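Local coordinates for surface presentation of antigens protein SPAS (Shigella flexneri, PDB 2VT1) that forms the C-terminal cytoplasmic domain of a type III secretion exporter required for surface presentation of invasion plasmid antigens and secretion of the three Ipa proteins, at residues T2-I6 / A29-R33; A17-I23 / H57-V63. One frame throughout, in Å; residues are numbered along the deposited sequence.

Interaction 1 (T2-I6 / A29-R33)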
loop_
_atom_site.group_PDB
_atom_site.type_symbol
_atom_site.label_atom_id
_atom_site.label_comp_id
_atom_site.label_asym_id
_atom_site.label_seq_id
_atom_site.Cartn_x
_atom_site.Cartn_y
_atom_site.Cartn_z
ATOM N N THR B 2 -2.532 -3.266 -15.445
ATOM C CA THR B 2 -2.677 -4.702 -15.224
ATOM C C THR B 2 -2.386 -5.071 -13.756
ATOM O O THR B 2 -3.185 -5.769 -13.128
ATOM C CB THR B 2 -1.790 -5.538 -16.178
ATOM O OG1 THR B 2 -1.767 -4.925 -17.472
ATOM C CG2 THR B 2 -2.331 -6.967 -16.306
ATOM N N HIS B 3 -1.258 -4.619 -13.209
ATOM C CA HIS B 3 -0.950 -4.900 -11.808
ATOM C C HIS B 3 -0.629 -3.628 -11.054
ATOM O O HIS B 3 0.095 -2.767 -11.555
ATOM C CB HIS B 3 0.198 -5.891 -11.678
ATOM C CG HIS B 3 -0.101 -7.221 -12.280
ATOM N ND1 HIS B 3 0.471 -7.649 -13.457
ATOM C CD2 HIS B 3 -0.940 -8.207 -11.885
ATOM C CE1 HIS B 3 0.002 -8.846 -13.759
ATOM N NE2 HIS B 3 -0.847 -9.211 -12.815
ATOM N N ILE B 4 -1.200 -3.526 -9.857
ATOM C CA ILE B 4 -1.062 -2.347 -8.996
ATOM C C ILE B 4 -0.638 -2.765 -7.565
ATOM O O ILE B 4 -1.110 -3.762 -7.024
ATOM C CB ILE B 4 -2.390 -1.551 -8.913
ATOM C CG1 ILE B 4 -2.788 -0.981 -10.277
ATOM C CG2 ILE B 4 -2.275 -0.427 -7.900
ATOM C CD1 ILE B 4 -4.238 -0.548 -10.353
ATOM N N ALA B 5 0.272 -2.006 -6.970
ATOM C CA ALA B 5 0.639 -2.195 -5.573
ATOM C C ALA B 5 0.639 -0.829 -4.897
ATOM O O ALA B 5 1.300 0.090 -5.364
ATOM C CB ALA B 5 2.008 -2.839 -5.467
ATOM N N ILE B 6 -0.125 -0.695 -3.818
ATOM C CA ILE B 6 -0.150 0.551 -3.042
ATOM C C ILE B 6 0.224 0.207 -1.605
ATOM O O ILE B 6 -0.421 -0.622 -0.927
ATOM C CB ILE B 6 -1.541 1.274 -3.066
ATOM C CG1 ILE B 6 -2.195 1.241 -4.463
ATOM C CG2 ILE B 6 -1.423 2.710 -2.499
ATOM C CD1 ILE B 6 -1.706 2.276 -5.504
ATOM N N ALA B 29 5.185 -3.946 -9.591
ATOM C CA ALA B 29 4.144 -4.232 -8.586
ATOM C C ALA B 29 4.217 -5.681 -8.093
ATOM O O ALA B 29 3.974 -5.962 -6.919
ATOM C CB ALA B 29 2.774 -3.959 -9.153
ATOM N N LEU B 30 4.533 -6.599 -9.005
ATOM C CA LEU B 30 4.581 -8.014 -8.682
ATOM C C LEU B 30 5.770 -8.310 -7.768
ATOM O O LEU B 30 5.715 -9.225 -6.943
ATOM C CB LEU B 30 4.698 -8.867 -9.963
ATOM C CG LEU B 30 3.560 -8.883 -10.987
ATOM C CD1 LEU B 30 3.978 -9.695 -12.197
ATOM C CD2 LEU B 30 2.270 -9.423 -10.424
ATOM N N ALA B 31 6.844 -7.536 -7.943
ATOM C CA ALA B 31 8.055 -7.675 -7.133
ATOM C C ALA B 31 7.808 -7.093 -5.754
ATOM O O ALA B 31 8.274 -7.631 -4.750
ATOM C CB ALA B 31 9.263 -6.975 -7.800
ATOM N N VAL B 32 7.070 -5.995 -5.701
ATOM C CA VAL B 32 6.653 -5.447 -4.411
ATOM C C VAL B 32 5.855 -6.493 -3.612
ATOM O O VAL B 32 6.077 -6.687 -2.421
ATOM C CB VAL B 32 5.840 -4.155 -4.583
ATOM C CG1 VAL B 32 5.233 -3.746 -3.267
ATOM C CG2 VAL B 32 6.731 -3.031 -5.113
ATOM N N ARG B 33 4.950 -7.199 -4.281
ATOM C CA ARG B 33 4.118 -8.197 -3.610
ATOM C C ARG B 33 4.938 -9.355 -3.050
ATOM O O ARG B 33 4.745 -9.749 -1.916
ATOM C CB ARG B 33 3.029 -8.687 -4.569
ATOM C CG ARG B 33 1.784 -7.796 -4.499
ATOM C CD ARG B 33 1.322 -7.171 -5.831
ATOM N NE ARG B 33 0.492 -8.077 -6.621
ATOM C CZ ARG B 33 -0.383 -7.695 -7.549
ATOM N NH1 ARG B 33 -0.570 -6.410 -7.819
ATOM N NH2 ARG B 33 -1.084 -8.609 -8.205
#
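The imidazole of H3 lies beneath a methyl group of L30: CD2 of L30 stands 3.7 Å from the ring centroid of H3, a clear CH-pi contact over one face, while CG2 of T2 lies off-centre, toward the rim, on the opposite face. H3 turns its CG away from its own carbonyl carbon (chi1 -62°), and the ring is thereby sent out toward the helix.

R33 arrives from one turn further along. Its chain bends at chi2 and chi3, bringing the guanidinium back to the strand, where NH1 of R33 lies 2.8 Å from O of I4, near the guanidinium plane. At 115° at the hydrogen the bond is strongly bent and weak. NH2 of R33 reaches CD2 of H3 at 3.7 Å, the two planes standing 79° apart, so the groups meet steeply and do not stack; CD2 of L30 also lies over the rim of one guanidinium face.

Further along the strand, CB of A5 meets CB of A29 at 3.9 Å and CG1 of V32 at 4.0 Å; the two alanines are consistent with the close approach of 7.5 Å between the axes of strand 4-6 and helix 29-33.

The chain starts with Pro-Thr-His, consistent with cleavage at the Asn-Pro-Thr-His motif of this exporter family, and the contact would then hold the new N-terminal stretch against helix 26-38. Another protein chain hydrogen-bonds I4 N and T2 O, and pairs with I6 as an antiparallel strand. Helix 26-38 leans on the start of strand 4-9, while V32 extends the packing to L22 and E24 of strand 19-25, and backbone bonds join H3 to N26 and A5 to E24.

Interaction 2 (A17-I23 / H57-V63)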
loop_
_atom_site.group_PDB
_atom_site.type_symbol
_atom_site.label_atom_id
_atom_site.label_comp_id
_atom_site.label_asym_id
_atom_site.label_seq_id
_atom_site.Cartn_x
_atom_site.Cartn_y
_atom_site.Cartn_z
ATOM N N ALA B 17 -5.843 10.160 8.662
ATOM C CA ALA B 17 -5.815 9.537 7.351
ATOM C C ALA B 17 -4.583 8.660 7.197
ATOM O O ALA B 17 -3.499 9.039 7.651
ATOM C CB ALA B 17 -5.823 10.599 6.277
ATOM N N PRO B 18 -4.747 7.485 6.553
ATOM C CA PRO B 18 -3.624 6.622 6.149
ATOM C C PRO B 18 -2.700 7.330 5.163
ATOM O O PRO B 18 -3.090 8.308 4.573
ATOM C CB PRO B 18 -4.316 5.418 5.481
ATOM C CG PRO B 18 -5.710 5.410 6.046
ATOM C CD PRO B 18 -6.052 6.871 6.258
ATOM N N PHE B 19 -1.492 6.826 4.977
ATOM C CA PHE B 19 -0.490 7.494 4.153
ATOM C C PHE B 19 0.033 6.512 3.107
ATOM O O PHE B 19 0.385 5.387 3.438
ATOM C CB PHE B 19 0.647 7.984 5.057
ATOM C CG PHE B 19 1.862 8.507 4.327
ATOM C CD1 PHE B 19 2.049 9.861 4.150
ATOM C CD2 PHE B 19 2.836 7.648 3.873
ATOM C CE1 PHE B 19 3.165 10.350 3.511
ATOM C CE2 PHE B 19 3.965 8.135 3.223
ATOM C CZ PHE B 19 4.134 9.484 3.054
ATOM N N ILE B 20 0.038 6.931 1.845
ATOM C CA ILE B 20 0.538 6.103 0.741
ATOM C C ILE B 20 2.063 6.192 0.621
ATOM O O ILE B 20 2.596 7.244 0.286
ATOM C CB ILE B 20 -0.094 6.513 -0.611
ATOM C CG1 ILE B 20 -1.599 6.198 -0.612
ATOM C CG2 ILE B 20 0.656 5.811 -1.783
ATOM C CD1 ILE B 20 -2.376 6.834 -1.750
ATOM N N SER B 21 2.735 5.074 0.888
ATOM C CA SER B 21 4.201 4.969 0.893
ATOM C C SER B 21 4.817 4.487 -0.429
ATOM O O SER B 21 6.027 4.575 -0.627
ATOM C CB SER B 21 4.623 3.984 1.974
ATOM O OG SER B 21 3.933 2.751 1.827
ATOM N N LEU B 22 3.999 3.948 -1.320
ATOM C CA LEU B 22 4.497 3.492 -2.601
ATOM C C LEU B 22 3.329 3.250 -3.539
ATOM O O LEU B 22 2.230 2.891 -3.121
ATOM C CB LEU B 22 5.394 2.240 -2.439
ATOM C CG LEU B 22 4.819 0.833 -2.198
ATOM C CD1 LEU B 22 4.448 0.152 -3.504
ATOM C CD2 LEU B 22 5.821 -0.019 -1.461
ATOM N N ILE B 23 3.569 3.508 -4.807
ATOM C CA ILE B 23 2.645 3.126 -5.851
ATOM C C ILE B 23 3.459 2.564 -6.995
ATOM O O ILE B 23 4.239 3.283 -7.614
ATOM C CB ILE B 23 1.829 4.305 -6.394
ATOM C CG1 ILE B 23 1.046 5.002 -5.269
ATOM C CG2 ILE B 23 0.878 3.807 -7.488
ATOM C CD1 ILE B 23 0.067 6.073 -5.758
ATOM N N HIS B 57 -4.232 9.370 -6.654
ATOM C CA HIS B 57 -3.174 9.791 -5.732
ATOM C C HIS B 57 -1.759 9.706 -6.301
ATOM O O HIS B 57 -1.482 8.937 -7.223
ATOM C CB HIS B 57 -3.227 8.977 -4.436
ATOM C CG HIS B 57 -4.371 9.335 -3.533
ATOM N ND1 HIS B 57 -5.637 8.811 -3.689
ATOM C CD2 HIS B 57 -4.432 10.143 -2.449
ATOM C CE1 HIS B 57 -6.431 9.296 -2.751
ATOM N NE2 HIS B 57 -5.726 10.113 -1.990
ATOM N N THR B 58 -0.875 10.525 -5.737
ATOM C CA THR B 58 0.555 10.430 -5.988
ATOM C C THR B 58 1.218 9.786 -4.765
ATOM O O THR B 58 0.644 9.769 -3.681
ATOM C CB THR B 58 1.180 11.833 -6.282
ATOM O OG1 THR B 58 1.375 12.546 -5.054
ATOM C CG2 THR B 58 0.277 12.642 -7.183
ATOM N N LYS B 59 2.426 9.253 -4.928
ATOM C CA LYS B 59 3.092 8.555 -3.835
ATOM C C LYS B 59 3.488 9.548 -2.760
ATOM O O LYS B 59 3.569 10.754 -3.011
ATOM C CB LYS B 59 4.337 7.819 -4.339
ATOM C CG LYS B 59 5.424 8.737 -4.860
ATOM C CD LYS B 59 6.790 8.057 -4.841
ATOM C CE LYS B 59 6.896 6.950 -5.885
ATOM N NZ LYS B 59 8.261 6.351 -5.867
ATOM N N TYR B 60 3.751 9.024 -1.566
ATOM C CA TYR B 60 4.127 9.827 -0.419
ATOM C C TYR B 60 3.110 10.928 -0.149
ATOM O O TYR B 60 3.471 12.103 0.020
ATOM C CB TYR B 60 5.525 10.420 -0.604
ATOM C CG TYR B 60 6.594 9.385 -0.899
ATOM C CD1 TYR B 60 6.742 8.262 -0.093
ATOM C CD2 TYR B 60 7.457 9.538 -1.969
ATOM C CE1 TYR B 60 7.718 7.318 -0.350
ATOM C CE2 TYR B 60 8.444 8.599 -2.237
ATOM C CZ TYR B 60 8.571 7.492 -1.420
ATOM O OH TYR B 60 9.538 6.550 -1.687
ATOM N N SER B 61 1.837 10.541 -0.105
ATOM C CA SER B 61 0.773 11.474 0.247
ATOM C C SER B 61 -0.306 10.796 1.112
ATOM O O SER B 61 -0.459 9.564 1.087
ATOM C CB SER B 61 0.165 12.098 -1.023
ATOM O OG SER B 61 -0.557 11.158 -1.806
ATOM N N PHE B 62 -1.040 11.600 1.882
ATOM C CA PHE B 62 -2.130 11.080 2.698
ATOM C C PHE B 62 -3.359 10.792 1.866
ATOM O O PHE B 62 -3.609 11.458 0.879
ATOM C CB PHE B 62 -2.459 12.056 3.820
ATOM C CG PHE B 62 -1.357 12.188 4.807
ATOM C CD1 PHE B 62 -0.377 13.147 4.635
ATOM C CD2 PHE B 62 -1.264 11.316 5.874
ATOM C CE1 PHE B 62 0.663 13.253 5.523
ATOM C CE2 PHE B 62 -0.221 11.422 6.769
ATOM C CZ PHE B 62 0.742 12.393 6.592
ATOM N N VAL B 63 -4.115 9.774 2.256
ATOM C CA VAL B 63 -5.322 9.429 1.535
ATOM C C VAL B 63 -6.323 10.558 1.760
ATOM O O VAL B 63 -6.459 11.055 2.871
ATOM C CB VAL B 63 -5.880 8.071 1.987
ATOM C CG1 VAL B 63 -7.169 7.739 1.243
ATOM C CG2 VAL B 63 -4.850 6.994 1.753
#
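A G1 beta bulge marks the place where the short edge strand 61-62 joins strand 19-25: Y60 and S61 both face I20. Their two amides converge on O of I20, with N of Y60 at 2.8 Å and N of S61 further away, both bonds weak, and Y60 takes the left-handed backbone conformation of the bulge's first position. Within the bulge N of I20 donates to O of S61 at 2.8 Å; beyond it N of V63 donates to O of P18 at 2.9 Å, nearly straight at 172°.

The two strands run antiparallel, with F19 and F62 as a non-hydrogen-bonded pair whose rings make a T-shaped stack. With CG of F19 anti to the backbone N (chi1 171°), the ring turns its CD1 edge onto the centre of the F62 face, centroids 5.1 Å apart and planes at 74°. CZ of F19 meanwhile comes to 3.5 Å from CA of Y60.

I20 and S61 point to the other face, and V63 packs against I20. CD1 of I20 presses on CB of H57 at 3.5 Å, while CG2 of V63 lies 4.1 Å from CG1 of I20 and as far from CB of P18. NE2 of H57 accepts a hydrogen bond from N of D64, and OG of S61 donates to O of T58 at 2.6 Å, tying down the loop.

Interactions 1 and 2 lie with their centres about 15 Å apart on one antiparallel sheet, ordered 4-9, 19-25, 61-62. Their segments alternate along the chain: 2-6, 17-23, 29-33, then 57-63. Strand 19-25 is the middle strand, pairing with 61-62 in interaction 2 and running on into helix 26-38, which interaction 1 sets against strand 4-9. The two contacts touch directly where I6 packs on I20 and I23, CD1 of I6 lying 3.6 Å from CG2 of I23. Beyond strand 4-9, a strand of another protein chain continues the sheet, as expected if the piece cut off at the Asn-Pro-Thr-His site stays bound.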